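Local coordinates for protein proto-oncogene vav (Homo sapiens, PDB 6NEW) that probably activates Rac-type small GTPases by promoting nucleotide exchange, through a RhoGEF domain joined to a PH domain and a zinc-binding C1 domain, at residues 187-190 / 191-195; 239-243 / 244-248; 109-112 / 113-116. One frame throughout, in Å; residues are numbered along the deposited sequence.

Contact 1 (187-190 / 191-195); sequences QELV and KHTQE
Thr193 turns its hydroxyl back onto the last turn of helix 182-191, where OG1 donates a 2.7 Å hydrogen bond to Leu189 O from well above the carbonyl plane. The first torsion makes this possible: OG1 lies beside the threonine's own backbone N (chi1 -62°), on the side facing the helix. A threonine suits the place, since its hydroxyl serves the carbonyl of a buried leucine while its side chain also touches Leu202 of helix 196-235, as do Leu189 and Val190. The backbone closes the same side: Thr193 N donates to Val190 O at 3.2 Å, a nearly straight i to i+3 bond, and Lys191 N bonds Gln187 O one turn back. Leu189 O also receives a weak bond from His192 N, so two donors grip it.

The other side is looser. Lys191, fully extended, runs alongside Glu188, which bends at chi2 (69°) so that OE2 comes within 3.9 Å of Lys191 NZ, a long salt bridge on the more solvent-exposed side. The same Glu188 OE2 lies 3.4 Å from His192 CE1, with carboxylate and imidazole planes 79° apart, while the His192 side chain touches Glu37 and Lys40 of helix 37-71. With an alanine here in place of the glutamate, the Lys191 ammonium would probably lose its carboxylate mate and be freer to swing, and a gap is likely to open beside the His192 ring. Such a helix end, with a threonine hydroxyl folded back onto a helix carbonyl, makes the tight link between helices 182-191 and 196-235 of the helical RhoGEF bundle.

Contact 2 (239-243 / 244-248); sequences LDQSL and AHYGR
The backbone from Ser242 winds into a short 3-10 turn, with Tyr246 N donating a nearly straight 2.8 Å hydrogen bond to Leu243 O and His245 N a weak one to Ser242 O. The turn belongs to the loop that leads from helix 196-235 and strand 236-237 into strand 249-258 of the PH domain. Ser242 O also takes a weak bond from His245 ND1, so one carbonyl meets both the backbone and the ring of the histidine. Just before the turn, Ser242 OG, set anti to its N (chi1 173°), lies 3.5 Å from Ala244 N and accepts a weak bond; the small alanine touches Phe386 as well as this hydroxyl. Leu243 suits the buried side, packing on Ile229 and Phe232 of helix 196-235 and on Leu278. Gly247 follows with positive phi, which its lack of a side chain makes easy.

Tyr246 reaches back across the turn, its ring meeting that of Phe292. The side chain of Gln241 crosses it steeply, yet the amide and ring planes are only 19° apart. Tyr246 OH donates to Gln241 OE1 at 2.7 Å, approaching from 40° out of the carbonyl plane.

Contact 3 (109-112 / 113-116); sequences AANL and YQVF
Leu112 meets Phe116 one helical turn on: CG of the leucine sits at the edge of the ring, in its plane, 3.8 Å from Phe116 CE2. The carbonyl of the same leucine also lies near that ring edge, with Leu112 O 3.5 Å from Phe116 CD2, and it accepts the backbone hydrogen bond from Val115 N at 3.0 Å. Tyr113 instead packs on the turn before the helix. Its CG stands between the backbone N and the carbonyl carbon (chi1 80°), which carries the ring back over the preceding turn until Tyr113 CD1 lies 3.3 Å from Ala110 O, near the ring plane. Gln114 CG covers part of one face of this ring, and Gln114 NE2 gives a weak but straight bond to Tyr113 OH. Asn111 and Gln114, polar residues at exposed positions, lie side by side with amide planes 21° apart.

This is the start of helix 112-119 in the RhoGEF bundle, entered through a type I beta turn from Ala109 to Leu112 in which Leu112 N bonds Ala109 O. Apolar residues suit the inner side of the helix: Phe116 sets its ring edge-to-face with Phe96 and touches Leu186 and Met209, while Val115 packs on Ala103. Ala205 of helix 196-235 touches both Tyr113 and Phe116. Water 1 bridges the turn and the helix: it donates to Ala109 O at 3.3 Å and accepts a weak bond from Tyr113 N.

How the contacts relate
From the N terminus the order is contact 3, contact 1, contact 2, strictly in series; each closes only a local turn, and none nests within or crosses another. Contact 3 opens helix 112-119 and contact 1 ends helix 182-191. Though distant in sequence they are neighbours in the RhoGEF bundle, with centres 13 Å apart and Leu112 CD2 4.0 Å from Leu189 CD2. Both also pack on helix 196-235, which starts just after contact 1. That long helix carries the chain away to contact 2, which lies just beyond strand 236-237 and has its centre 47 Å from that of contact 1. There the turn joins the helix's far end to the PH sheet and touches Phe386.

Contact 1 (187-190 / 191-195)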
loop_
_atom_site.group_PDB
_atom_site.type_symbol
_atom_site.label_atom_id
_atom_site.label_comp_id
_atom_site.label_asym_id
_atom_site.label_seq_id
_atom_site.Cartn_x
_atom_site.Cartn_y
_atom_site.Cartn_z
ATOM N N GLN A 187 18.694 -11.212 1.333
ATOM C CA GLN A 187 18.997 -11.544 -0.067
ATOM C C GLN A 187 20.490 -11.904 -0.227
ATOM O O GLN A 187 20.836 -12.850 -0.941
ATOM C CB GLN A 187 18.595 -10.388 -1.015
ATOM C CG GLN A 187 18.523 -10.797 -2.489
ATOM C CD GLN A 187 18.142 -9.664 -3.410
ATOM O OE1 GLN A 187 17.021 -9.150 -3.376
ATOM N NE2 GLN A 187 19.048 -9.298 -4.306
ATOM N N GLU A 188 21.350 -11.165 0.485
ATOM C CA GLU A 188 22.797 -11.325 0.470
ATOM C C GLU A 188 23.217 -12.566 1.242
ATOM O O GLU A 188 24.067 -13.315 0.771
ATOM C CB GLU A 188 23.478 -10.054 1.012
ATOM C CG GLU A 188 24.907 -9.864 0.522
ATOM C CD GLU A 188 25.143 -9.540 -0.945
ATOM O OE1 GLU A 188 24.174 -9.207 -1.667
ATOM O OE2 GLU A 188 26.323 -9.591 -1.363
ATOM N N LEU A 189 22.606 -12.797 2.407
ATOM C CA LEU A 189 22.894 -13.961 3.233
ATOM C C LEU A 189 22.525 -15.269 2.498
ATOM O O LEU A 189 23.277 -16.242 2.579
ATOM C CB LEU A 189 22.185 -13.838 4.591
ATOM C CG LEU A 189 22.406 -14.963 5.604
ATOM C CD1 LEU A 189 23.871 -15.079 6.017
ATOM C CD2 LEU A 189 21.524 -14.777 6.807
ATOM N N VAL A 190 21.402 -15.266 1.749
ATOM C CA VAL A 190 20.929 -16.394 0.936
ATOM C C VAL A 190 21.956 -16.670 -0.176
ATOM O O VAL A 190 22.366 -17.817 -0.355
ATOM C CB VAL A 190 19.490 -16.144 0.388
ATOM C CG1 VAL A 190 19.163 -17.043 -0.802
ATOM C CG2 VAL A 190 18.450 -16.327 1.484
ATOM N N LYS A 191 22.403 -15.600 -0.869
ATOM C CA LYS A 191 23.398 -15.591 -1.947
ATOM C C LYS A 191 24.732 -16.272 -1.541
ATOM O O LYS A 191 25.401 -16.837 -2.406
ATOM C CB LYS A 191 23.629 -14.129 -2.381
ATOM C CG LYS A 191 24.508 -13.889 -3.607
ATOM C CD LYS A 191 24.657 -12.391 -3.834
ATOM C CE LYS A 191 25.558 -12.041 -4.988
ATOM N NZ LYS A 191 25.702 -10.568 -5.119
ATOM N N HIS A 192 25.088 -16.249 -0.236
ATOM C CA HIS A 192 26.333 -16.822 0.281
ATOM C C HIS A 192 26.175 -18.089 1.134
ATOM O O HIS A 192 27.183 -18.595 1.625
ATOM C CB HIS A 192 27.148 -15.765 1.053
ATOM C CG HIS A 192 27.542 -14.580 0.227
ATOM N ND1 HIS A 192 27.377 -13.289 0.696
ATOM C CD2 HIS A 192 28.065 -14.527 -1.022
ATOM C CE1 HIS A 192 27.811 -12.497 -0.271
ATOM N NE2 HIS A 192 28.229 -13.195 -1.327
ATOM N N THR A 193 24.954 -18.628 1.287
ATOM C CA THR A 193 24.747 -19.866 2.046
ATOM C C THR A 193 24.983 -21.067 1.113
ATOM O O THR A 193 24.286 -21.202 0.105
ATOM C CB THR A 193 23.381 -19.852 2.749
ATOM O OG1 THR A 193 23.361 -18.758 3.667
ATOM C CG2 THR A 193 23.080 -21.154 3.492
ATOM N N GLN A 194 25.982 -21.920 1.442
ATOM C CA GLN A 194 26.352 -23.088 0.634
ATOM C C GLN A 194 25.390 -24.276 0.787
ATOM O O GLN A 194 24.886 -24.774 -0.226
ATOM C CB GLN A 194 27.807 -23.509 0.900
ATOM N N GLU A 195 25.134 -24.717 2.045
ATOM C CA GLU A 195 24.245 -25.842 2.372
ATOM C C GLU A 195 22.829 -25.572 1.866
ATOM O O GLU A 195 22.178 -24.627 2.321
ATOM C CB GLU A 195 24.244 -26.134 3.882
ATOM C CG GLU A 195 23.662 -27.495 4.218
ATOM C CD GLU A 195 22.976 -27.591 5.565
ATOM O OE1 GLU A 195 21.800 -27.174 5.662
ATOM O OE2 GLU A 195 23.596 -28.127 6.512
#

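Contact 2 (239-243 / 244-248)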
loop_
_atom_site.group_PDB
_atom_site.type_symbol
_atom_site.label_atom_id
_atom_site.label_comp_id
_atom_site.label_asym_id
_atom_site.label_seq_id
_atom_site.Cartn_x
_atom_site.Cartn_y
_atom_site.Cartn_z
ATOM N N LEU A 239 -24.557 12.633 -4.514
ATOM C CA LEU A 239 -24.007 11.289 -4.474
ATOM C C LEU A 239 -24.403 10.805 -3.071
ATOM O O LEU A 239 -23.914 11.347 -2.081
ATOM C CB LEU A 239 -22.472 11.328 -4.658
ATOM C CG LEU A 239 -21.693 10.039 -4.379
ATOM C CD1 LEU A 239 -22.201 8.853 -5.225
ATOM C CD2 LEU A 239 -20.216 10.263 -4.579
ATOM N N ASP A 240 -25.348 9.864 -2.993
ATOM C CA ASP A 240 -25.878 9.356 -1.721
ATOM C C ASP A 240 -25.043 8.228 -1.053
ATOM O O ASP A 240 -25.500 7.668 -0.065
ATOM C CB ASP A 240 -27.347 8.897 -1.912
ATOM C CG ASP A 240 -27.542 7.605 -2.710
ATOM O OD1 ASP A 240 -26.699 7.311 -3.595
ATOM O OD2 ASP A 240 -28.568 6.919 -2.491
ATOM N N GLN A 241 -23.884 7.848 -1.614
ATOM C CA GLN A 241 -23.083 6.759 -1.046
ATOM C C GLN A 241 -21.628 7.105 -1.047
ATOM O O GLN A 241 -21.205 7.981 -1.797
ATOM C CB GLN A 241 -23.267 5.429 -1.829
ATOM C CG GLN A 241 -24.703 4.967 -2.042
ATOM C CD GLN A 241 -24.815 3.482 -2.274
ATOM O OE1 GLN A 241 -23.904 2.826 -2.785
ATOM N NE2 GLN A 241 -25.943 2.917 -1.885
ATOM N N SER A 242 -20.842 6.381 -0.238
ATOM C CA SER A 242 -19.389 6.537 -0.186
ATOM C C SER A 242 -18.787 5.942 -1.467
ATOM O O SER A 242 -19.167 4.840 -1.881
ATOM C CB SER A 242 -18.815 5.828 1.041
ATOM O OG SER A 242 -17.394 5.828 1.043
ATOM N N LEU A 243 -17.872 6.691 -2.088
ATOM C CA LEU A 243 -17.138 6.314 -3.293
ATOM C C LEU A 243 -16.271 5.081 -3.081
ATOM O O LEU A 243 -16.140 4.273 -4.003
ATOM C CB LEU A 243 -16.263 7.476 -3.782
ATOM C CG LEU A 243 -16.958 8.509 -4.638
ATOM C CD1 LEU A 243 -16.088 9.702 -4.835
ATOM C CD2 LEU A 243 -17.351 7.936 -5.977
ATOM N N ALA A 244 -15.698 4.942 -1.858
ATOM C CA ALA A 244 -14.840 3.846 -1.403
ATOM C C ALA A 244 -15.465 2.473 -1.674
ATOM O O ALA A 244 -14.722 1.513 -1.836
ATOM C CB ALA A 244 -14.523 4.002 0.081
ATOM N N HIS A 245 -16.816 2.395 -1.757
ATOM C CA HIS A 245 -17.555 1.170 -2.083
ATOM C C HIS A 245 -17.312 0.701 -3.512
ATOM O O HIS A 245 -17.579 -0.458 -3.800
ATOM C CB HIS A 245 -19.075 1.378 -1.930
ATOM C CG HIS A 245 -19.563 1.406 -0.514
ATOM N ND1 HIS A 245 -20.326 2.467 -0.031
ATOM C CD2 HIS A 245 -19.405 0.493 0.475
ATOM C CE1 HIS A 245 -20.571 2.179 1.236
ATOM N NE2 HIS A 245 -20.047 0.998 1.585
ATOM N N TYR A 246 -16.848 1.590 -4.409
ATOM C CA TYR A 246 -16.701 1.274 -5.821
ATOM C C TYR A 246 -15.274 1.008 -6.245
ATOM O O TYR A 246 -15.021 0.806 -7.429
ATOM C CB TYR A 246 -17.398 2.363 -6.665
ATOM C CG TYR A 246 -18.885 2.369 -6.365
ATOM C CD1 TYR A 246 -19.681 1.273 -6.686
ATOM C CD2 TYR A 246 -19.455 3.375 -5.588
ATOM C CE1 TYR A 246 -21.021 1.209 -6.306
ATOM C CE2 TYR A 246 -20.802 3.335 -5.221
ATOM C CZ TYR A 246 -21.578 2.238 -5.566
ATOM O OH TYR A 246 -22.916 2.190 -5.237
ATOM N N GLY A 247 -14.399 0.847 -5.260
ATOM C CA GLY A 247 -12.991 0.528 -5.453
ATOM C C GLY A 247 -12.121 1.747 -5.677
ATOM O O GLY A 247 -12.432 2.846 -5.212
ATOM N N ARG A 248 -11.049 1.535 -6.431
ATOM C CA ARG A 248 -10.016 2.481 -6.741
ATOM C C ARG A 248 -10.330 3.360 -7.925
ATOM O O ARG A 248 -10.664 2.828 -8.987
ATOM C CB ARG A 248 -8.687 1.753 -7.011
ATOM C CG ARG A 248 -8.074 1.129 -5.778
ATOM C CD ARG A 248 -6.795 0.401 -6.140
ATOM N NE ARG A 248 -6.177 -0.179 -4.950
ATOM C CZ ARG A 248 -6.555 -1.325 -4.387
ATOM N NH1 ARG A 248 -7.543 -2.037 -4.906
ATOM N NH2 ARG A 248 -5.944 -1.761 -3.297
#

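Contact 3 (109-112 / 113-116)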
loop_
_atom_site.group_PDB
_atom_site.type_symbol
_atom_site.label_atom_id
_atom_site.label_comp_id
_atom_site.label_asym_id
_atom_site.label_seq_id
_atom_site.Cartn_x
_atom_site.Cartn_y
_atom_site.Cartn_z
ATOM N N ALA A 109 24.033 -20.778 13.029
ATOM C CA ALA A 109 22.768 -20.021 13.036
ATOM C C ALA A 109 21.691 -20.651 12.128
ATOM O O ALA A 109 21.047 -19.954 11.343
ATOM C CB ALA A 109 23.036 -18.571 12.643
ATOM N N ALA A 110 21.546 -21.993 12.219
ATOM C CA ALA A 110 20.657 -22.814 11.396
ATOM C C ALA A 110 19.177 -22.473 11.529
ATOM O O ALA A 110 18.424 -22.650 10.564
ATOM C CB ALA A 110 20.892 -24.288 11.687
ATOM N N ASN A 111 18.771 -21.971 12.709
ATOM C CA ASN A 111 17.388 -21.613 13.000
ATOM C C ASN A 111 17.140 -20.100 13.016
ATOM O O ASN A 111 16.182 -19.654 13.654
ATOM C CB ASN A 111 16.929 -22.292 14.296
ATOM C CG ASN A 111 17.038 -23.798 14.208
ATOM O OD1 ASN A 111 16.836 -24.386 13.142
ATOM N ND2 ASN A 111 17.513 -24.432 15.276
ATOM N N LEU A 112 17.973 -19.319 12.287
ATOM C CA LEU A 112 17.818 -17.864 12.192
ATOM C C LEU A 112 16.532 -17.524 11.417
ATOM O O LEU A 112 15.776 -16.643 11.835
ATOM C CB LEU A 112 19.049 -17.198 11.535
ATOM C CG LEU A 112 18.983 -15.672 11.323
ATOM C CD1 LEU A 112 18.900 -14.920 12.645
ATOM C CD2 LEU A 112 20.142 -15.174 10.489
ATOM N N TYR A 113 16.274 -18.269 10.321
ATOM C CA TYR A 113 15.104 -18.134 9.454
ATOM C C TYR A 113 13.774 -18.191 10.228
ATOM O O TYR A 113 12.861 -17.432 9.902
ATOM C CB TYR A 113 15.158 -19.171 8.309
ATOM C CG TYR A 113 14.704 -20.568 8.686
ATOM C CD1 TYR A 113 15.530 -21.420 9.410
ATOM C CD2 TYR A 113 13.447 -21.036 8.316
ATOM C CE1 TYR A 113 15.108 -22.695 9.779
ATOM C CE2 TYR A 113 13.016 -22.312 8.675
ATOM C CZ TYR A 113 13.850 -23.140 9.407
ATOM O OH TYR A 113 13.425 -24.403 9.755
ATOM N N GLN A 114 13.697 -19.039 11.282
ATOM C CA GLN A 114 12.516 -19.201 12.144
ATOM C C GLN A 114 12.152 -17.935 12.900
ATOM O O GLN A 114 10.970 -17.713 13.146
ATOM C CB GLN A 114 12.727 -20.304 13.171
ATOM C CG GLN A 114 12.632 -21.702 12.620
ATOM C CD GLN A 114 13.159 -22.696 13.621
ATOM O OE1 GLN A 114 13.157 -22.492 14.849
ATOM N NE2 GLN A 114 13.601 -23.809 13.104
ATOM N N VAL A 115 13.159 -17.124 13.282
ATOM C CA VAL A 115 12.987 -15.864 14.014
ATOM C C VAL A 115 12.317 -14.831 13.102
ATOM O O VAL A 115 11.399 -14.141 13.540
ATOM C CB VAL A 115 14.321 -15.345 14.626
ATOM C CG1 VAL A 115 14.086 -14.170 15.570
ATOM C CG2 VAL A 115 15.070 -16.465 15.345
ATOM N N PHE A 116 12.761 -14.749 11.836
ATOM C CA PHE A 116 12.202 -13.828 10.850
ATOM C C PHE A 116 10.753 -14.187 10.500
ATOM O O PHE A 116 9.904 -13.293 10.450
ATOM C CB PHE A 116 13.078 -13.774 9.594
ATOM C CG PHE A 116 14.330 -12.953 9.759
ATOM C CD1 PHE A 116 14.317 -11.582 9.529
ATOM C CD2 PHE A 116 15.529 -13.552 10.118
ATOM C CE1 PHE A 116 15.483 -10.824 9.658
ATOM C CE2 PHE A 116 16.694 -12.796 10.250
ATOM C CZ PHE A 116 16.668 -11.437 10.007
HETATM O O HOH W 1 18.828 -19.922 8.934
#